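Local coordinates for putative uncharacterized protein (Pyrococcus abyssi virus 1, PDB 4HR1), which is of unknown function and folds as a helical bundle assigned to a bromodomain-like family, at residues I13-T18 with D87-I92; A21-Y26 with V94-V99. One frame throughout, in Å; residues are numbered along the deposited sequence.

In the fold
From the N terminus the chain runs up helix 5-30, which supplies I13-T18 to contact 1 and, two turns later, A21-Y26 to contact 2. Helix 34-63 then carries it back, and helix 72-98 returns in the direction of helix 5-30 to bring D87-I92 and finally V94-V99 into place. Both contacts therefore close loops of nearly 70 residues, mostly helical; the segments alternate along the sequence, so the two loops cross. Their centres lie about 11 Å apart, and Ile-92 of contact 1 touches Leu-23 of contact 2, making one continuous seam between the two helices. Helix 109-119 packs against both contacts.

Contact 1: residues I13-T18 with D87-I92; sequences ISWLRT and DIKEQI
Lys-89 lies across the indole of Trp-15, an instance of how a long basic side chain can cover an aromatic ring with both its methylenes and its charge. Lys-89 CE sits over one face, 3.5 Å from the centroid of the six-membered ring of Trp-15 and only 3° off its normal, a CH-pi contact. The ammonium has moved on to the five-membered ring: Lys-89 NZ is 3.8 Å from that centroid and 10° off the normal, a cation-pi interaction. Farther back, Lys-89 CG meets Trp-15 CZ3 at 3.7 Å. The chain is extended beyond CG, and this lets it cross the indole from the benzo end to the pyrrole end.

Next to this pair, Leu-16 inserts both methyls against helix 72-98. Its CD2 reaches the backbone of Lys-89, 3.5 Å from CA, while CD1 and CD2 each approach Ile-88 CG2, CD2 at 3.9 Å. Ile-92 completes the apolar patch, setting CG1 beside Leu-16 CD2 and CG2 obliquely against Trp-15 CZ3, each at 4.1 Å.

In the second shell, the indole is held by its own N-H: Trp-15 NE1 donates to Asp-116 of helix 109-119, whose carboxylate may make the neighbourhood more favourable for the ammonium. Leu-115 also packs on Trp-15, and Leu-85 on Leu-16. Ile-88 also packs on Arg-46 and Val-47 of helix 34-63.

The axes of the two short segments run at 22° to each other and approach to 10.4 Å. This is side-by-side packing of two helices pointing the same way in an all-helical bundle, with an apolar seam bordered by a cation-pi pair.

Contact 2: residues A21-Y26 with V94-V99; sequences AFLKGY and VEMLRV
With CG anti to the backbone N (chi1 167°), Tyr-26 extends its ring across to Val-99. Val-99 places CG2 between its own backbone N and carbonyl carbon, and this methyl lies 3.7 Å from Tyr-26 CE2. The two side chains run antiparallel alongside each other. Beyond the ring, Tyr-26 OH donates to Val-99 O over 3.1 Å; the hydroxyl stands 36° out of the carbonyl plane, while the oxygen lies at the ring edge, near the plane of the ring. One residue is thus held through both its methyl and its carbonyl.

Leu-23 fills the middle of the interface. Its CG approaches Met-96 CG at 4.0 Å, and its CD2 touches Glu-95 CG at 3.8 Å and, on a different side, Val-99 CG2. Met-96 brings its CE to Phe-22 CD1, 4.0 Å away. Glu-95 offers only its aliphatic part here: Arg-98 grips its OE1 side-on through NE and NH2, with NH2 at 2.8 Å from OE1.

Helix 34-63 flanks this charged pair through Gln-39, and Ile-111 and Leu-115 of helix 109-119 cover Phe-22 and Met-96. Phe-22 and Tyr-26 also meet aromatic side chains of the neighbouring subunit, so it is helix 5-30 of this near-parallel pair that faces the second chain of the assembly.

Contact 1: residues I13-T18 with D87-I92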
loop_
_atom_site.group_PDB
_atom_site.type_symbol
_atom_site.label_atom_id
_atom_site.label_comp_id
_atom_site.label_asym_id
_atom_site.label_seq_id
_atom_site.Cartn_x
_atom_site.Cartn_y
_atom_site.Cartn_z
ATOM N N ILE A 13 1.320 6.605 2.182
ATOM C CA ILE A 13 1.382 5.239 2.736
ATOM C C ILE A 13 1.937 4.294 1.641
ATOM O O ILE A 13 2.884 3.548 1.907
ATOM C CB ILE A 13 0.012 4.756 3.352
ATOM C CG1 ILE A 13 -0.450 5.663 4.537
ATOM C CG2 ILE A 13 0.100 3.283 3.811
ATOM C CD1 ILE A 13 -2.048 5.714 4.798
ATOM N N SER A 14 1.389 4.380 0.403
ATOM C CA SER A 14 1.855 3.568 -0.736
ATOM C C SER A 14 3.356 3.729 -0.973
ATOM O O SER A 14 4.049 2.712 -1.022
ATOM C CB SER A 14 1.067 3.871 -2.007
ATOM O OG SER A 14 -0.317 3.617 -1.818
ATOM N N TRP A 15 3.875 4.992 -1.023
ATOM C CA TRP A 15 5.312 5.254 -1.189
ATOM C C TRP A 15 6.080 4.555 -0.103
ATOM O O TRP A 15 7.057 3.856 -0.390
ATOM C CB TRP A 15 5.641 6.768 -1.113
ATOM C CG TRP A 15 7.006 7.112 -1.641
ATOM C CD1 TRP A 15 7.307 7.489 -2.918
ATOM C CD2 TRP A 15 8.261 7.008 -0.947
ATOM N NE1 TRP A 15 8.662 7.687 -3.047
ATOM C CE2 TRP A 15 9.274 7.393 -1.855
ATOM C CE3 TRP A 15 8.628 6.698 0.382
ATOM C CZ2 TRP A 15 10.627 7.457 -1.492
ATOM C CZ3 TRP A 15 9.972 6.728 0.727
ATOM C CH2 TRP A 15 10.956 7.085 -0.206
ATOM N N LEU A 16 5.660 4.762 1.149
ATOM C CA LEU A 16 6.346 4.184 2.312
ATOM C C LEU A 16 6.346 2.648 2.311
ATOM O O LEU A 16 7.380 2.050 2.628
ATOM C CB LEU A 16 5.777 4.756 3.616
ATOM C CG LEU A 16 6.105 6.224 3.910
ATOM C CD1 LEU A 16 5.411 6.680 5.134
ATOM C CD2 LEU A 16 7.578 6.432 4.119
ATOM N N ARG A 17 5.224 2.012 1.876
ATOM C CA ARG A 17 5.136 0.547 1.791
ATOM C C ARG A 17 6.067 0.005 0.700
ATOM O O ARG A 17 6.857 -0.913 0.968
ATOM C CB ARG A 17 3.688 0.064 1.606
ATOM C CG ARG A 17 2.814 0.340 2.830
ATOM C CD ARG A 17 1.849 -0.790 3.102
ATOM N NE ARG A 17 0.522 -0.311 3.506
ATOM C CZ ARG A 17 0.119 -0.180 4.766
ATOM N NH1 ARG A 17 0.946 -0.456 5.771
ATOM N NH2 ARG A 17 -1.106 0.249 5.034
ATOM N N THR A 18 6.035 0.638 -0.494
ATOM C CA THR A 18 6.877 0.303 -1.647
ATOM C C THR A 18 8.359 0.479 -1.288
ATOM O O THR A 18 9.190 -0.343 -1.699
ATOM C CB THR A 18 6.470 1.125 -2.872
ATOM O OG1 THR A 18 5.037 1.222 -2.980
ATOM C CG2 THR A 18 7.080 0.587 -4.164
ATOM N N ASP A 87 8.115 11.932 8.716
ATOM C CA ASP A 87 9.248 11.518 9.556
ATOM C C ASP A 87 9.646 10.091 9.208
ATOM O O ASP A 87 10.842 9.782 9.192
ATOM C CB ASP A 87 8.908 11.609 11.055
ATOM C CG ASP A 87 8.582 13.010 11.564
ATOM O OD1 ASP A 87 9.412 13.919 11.371
ATOM O OD2 ASP A 87 7.537 13.171 12.232
ATOM N N ILE A 88 8.648 9.222 8.887
ATOM C CA ILE A 88 8.906 7.828 8.504
ATOM C C ILE A 88 9.729 7.803 7.206
ATOM O O ILE A 88 10.766 7.129 7.156
ATOM C CB ILE A 88 7.619 6.946 8.472
ATOM C CG1 ILE A 88 6.984 6.842 9.906
ATOM C CG2 ILE A 88 7.941 5.544 7.945
ATOM C CD1 ILE A 88 5.462 6.560 9.941
ATOM N N LYS A 89 9.332 8.646 6.223
ATOM C CA LYS A 89 10.038 8.788 4.954
ATOM C C LYS A 89 11.515 9.124 5.202
ATOM O O LYS A 89 12.388 8.449 4.661
ATOM C CB LYS A 89 9.334 9.813 4.049
ATOM C CG LYS A 89 9.876 9.865 2.626
ATOM C CD LYS A 89 8.917 10.568 1.679
ATOM C CE LYS A 89 9.381 10.428 0.243
ATOM N NZ LYS A 89 8.358 10.895 -0.736
ATOM N N GLU A 90 11.775 10.099 6.100
ATOM C CA GLU A 90 13.108 10.550 6.492
ATOM C C GLU A 90 13.921 9.386 7.034
ATOM O O GLU A 90 15.045 9.164 6.587
ATOM C CB GLU A 90 12.978 11.677 7.544
ATOM C CG GLU A 90 14.171 12.609 7.670
ATOM C CD GLU A 90 15.213 12.284 8.725
ATOM O OE1 GLU A 90 16.085 13.149 8.966
ATOM O OE2 GLU A 90 15.169 11.178 9.310
ATOM N N GLN A 91 13.334 8.606 7.961
ATOM C CA GLN A 91 13.997 7.448 8.568
ATOM C C GLN A 91 14.230 6.313 7.559
ATOM O O GLN A 91 15.195 5.554 7.709
ATOM C CB GLN A 91 13.233 6.950 9.797
ATOM C CG GLN A 91 13.131 7.934 10.959
ATOM C CD GLN A 91 12.482 7.278 12.156
ATOM O OE1 GLN A 91 13.154 6.865 13.113
ATOM N NE2 GLN A 91 11.163 7.123 12.119
ATOM N N ILE A 92 13.368 6.207 6.527
ATOM C CA ILE A 92 13.509 5.223 5.444
ATOM C C ILE A 92 14.776 5.547 4.610
ATOM O O ILE A 92 15.619 4.656 4.412
ATOM C CB ILE A 92 12.210 5.146 4.567
ATOM C CG1 ILE A 92 11.005 4.454 5.295
ATOM C CG2 ILE A 92 12.461 4.556 3.170
ATOM C CD1 ILE A 92 11.267 3.093 5.940
#

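Contact 2: residues A21-Y26 with V94-V99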
loop_
_atom_site.group_PDB
_atom_site.type_symbol
_atom_site.label_atom_id
_atom_site.label_comp_id
_atom_site.label_asym_id
_atom_site.label_seq_id
_atom_site.Cartn_x
_atom_site.Cartn_y
_atom_site.Cartn_z
ATOM N N ALA A 21 9.298 -2.498 0.866
ATOM C CA ALA A 21 9.437 -3.646 -0.049
ATOM C C ALA A 21 10.811 -3.590 -0.721
ATOM O O ALA A 21 11.521 -4.602 -0.740
ATOM C CB ALA A 21 8.335 -3.620 -1.116
ATOM N N PHE A 22 11.210 -2.377 -1.196
ATOM C CA PHE A 22 12.495 -2.103 -1.848
ATOM C C PHE A 22 13.666 -2.456 -0.939
ATOM O O PHE A 22 14.551 -3.203 -1.366
ATOM C CB PHE A 22 12.559 -0.630 -2.285
ATOM C CG PHE A 22 13.760 -0.238 -3.112
ATOM C CD1 PHE A 22 14.950 0.145 -2.505
ATOM C CD2 PHE A 22 13.684 -0.193 -4.498
ATOM C CE1 PHE A 22 16.051 0.533 -3.270
ATOM C CE2 PHE A 22 14.780 0.214 -5.258
ATOM C CZ PHE A 22 15.954 0.581 -4.641
ATOM N N LEU A 23 13.657 -1.942 0.319
ATOM C CA LEU A 23 14.694 -2.188 1.336
ATOM C C LEU A 23 14.847 -3.667 1.666
ATOM O O LEU A 23 15.977 -4.149 1.764
ATOM C CB LEU A 23 14.364 -1.433 2.623
ATOM C CG LEU A 23 15.033 -0.110 2.812
ATOM C CD1 LEU A 23 14.085 0.855 3.471
ATOM C CD2 LEU A 23 16.309 -0.256 3.622
ATOM N N LYS A 24 13.700 -4.368 1.867
ATOM C CA LYS A 24 13.595 -5.802 2.165
ATOM C C LYS A 24 14.327 -6.603 1.077
ATOM O O LYS A 24 15.209 -7.413 1.394
ATOM C CB LYS A 24 12.113 -6.213 2.220
ATOM C CG LYS A 24 11.731 -7.037 3.448
ATOM C CD LYS A 24 10.796 -6.277 4.384
ATOM C CE LYS A 24 9.400 -6.858 4.444
ATOM N NZ LYS A 24 8.545 -6.379 3.326
ATOM N N GLY A 25 14.002 -6.290 -0.185
ATOM C CA GLY A 25 14.582 -6.889 -1.380
ATOM C C GLY A 25 16.067 -6.652 -1.534
ATOM O O GLY A 25 16.805 -7.586 -1.870
ATOM N N TYR A 26 16.520 -5.406 -1.268
ATOM C CA TYR A 26 17.940 -5.045 -1.328
ATOM C C TYR A 26 18.717 -5.881 -0.313
ATOM O O TYR A 26 19.807 -6.366 -0.622
ATOM C CB TYR A 26 18.149 -3.532 -1.065
ATOM C CG TYR A 26 19.593 -3.149 -0.815
ATOM C CD1 TYR A 26 20.513 -3.101 -1.858
ATOM C CD2 TYR A 26 20.054 -2.887 0.472
ATOM C CE1 TYR A 26 21.845 -2.753 -1.634
ATOM C CE2 TYR A 26 21.389 -2.559 0.711
ATOM C CZ TYR A 26 22.281 -2.488 -0.348
ATOM O OH TYR A 26 23.595 -2.154 -0.130
ATOM N N VAL A 94 17.269 7.576 5.351
ATOM C CA VAL A 94 18.402 7.449 6.265
ATOM C C VAL A 94 18.841 5.975 6.369
ATOM O O VAL A 94 20.039 5.701 6.331
ATOM C CB VAL A 94 18.054 8.095 7.637
ATOM C CG1 VAL A 94 19.044 7.694 8.729
ATOM C CG2 VAL A 94 17.986 9.618 7.510
ATOM N N GLU A 95 17.874 5.037 6.466
ATOM C CA GLU A 95 18.134 3.598 6.536
ATOM C C GLU A 95 18.760 3.098 5.252
ATOM O O GLU A 95 19.768 2.385 5.318
ATOM C CB GLU A 95 16.863 2.794 6.890
ATOM C CG GLU A 95 17.077 1.290 7.048
ATOM C CD GLU A 95 17.964 0.819 8.191
ATOM O OE1 GLU A 95 18.352 1.658 9.038
ATOM O OE2 GLU A 95 18.252 -0.400 8.251
ATOM N N MET A 96 18.170 3.476 4.088
ATOM C CA MET A 96 18.668 3.128 2.752
ATOM C C MET A 96 20.162 3.491 2.693
ATOM O O MET A 96 20.993 2.607 2.495
ATOM C CB MET A 96 17.896 3.896 1.651
ATOM C CG MET A 96 16.546 3.329 1.317
ATOM S SD MET A 96 15.684 4.416 0.168
ATOM C CE MET A 96 14.386 3.417 -0.248
ATOM N N LEU A 97 20.498 4.762 2.991
ATOM C CA LEU A 97 21.869 5.286 2.996
ATOM C C LEU A 97 22.829 4.575 3.936
ATOM O O LEU A 97 23.986 4.375 3.579
ATOM C CB LEU A 97 21.866 6.796 3.246
ATOM C CG LEU A 97 21.303 7.603 2.090
ATOM C CD1 LEU A 97 20.761 8.927 2.561
ATOM C CD2 LEU A 97 22.320 7.744 0.954
ATOM N N ARG A 98 22.339 4.174 5.112
ATOM C CA ARG A 98 23.088 3.465 6.150
ATOM C C ARG A 98 23.438 2.032 5.744
ATOM O O ARG A 98 24.462 1.507 6.186
ATOM C CB ARG A 98 22.259 3.425 7.442
ATOM C CG ARG A 98 23.087 3.535 8.721
ATOM C CD ARG A 98 22.489 2.801 9.927
ATOM N NE ARG A 98 21.023 2.877 10.029
ATOM C CZ ARG A 98 20.342 3.880 10.580
ATOM N NH1 ARG A 98 20.980 4.941 11.062
ATOM N NH2 ARG A 98 19.017 3.840 10.634
ATOM N N VAL A 99 22.580 1.391 4.935
ATOM C CA VAL A 99 22.765 -0.002 4.540
ATOM C C VAL A 99 23.594 -0.246 3.276
ATOM O O VAL A 99 23.827 -1.402 2.900
ATOM C CB VAL A 99 21.475 -0.843 4.660
ATOM C CG1 VAL A 99 20.907 -0.733 6.068
ATOM C CG2 VAL A 99 20.426 -0.437 3.629
#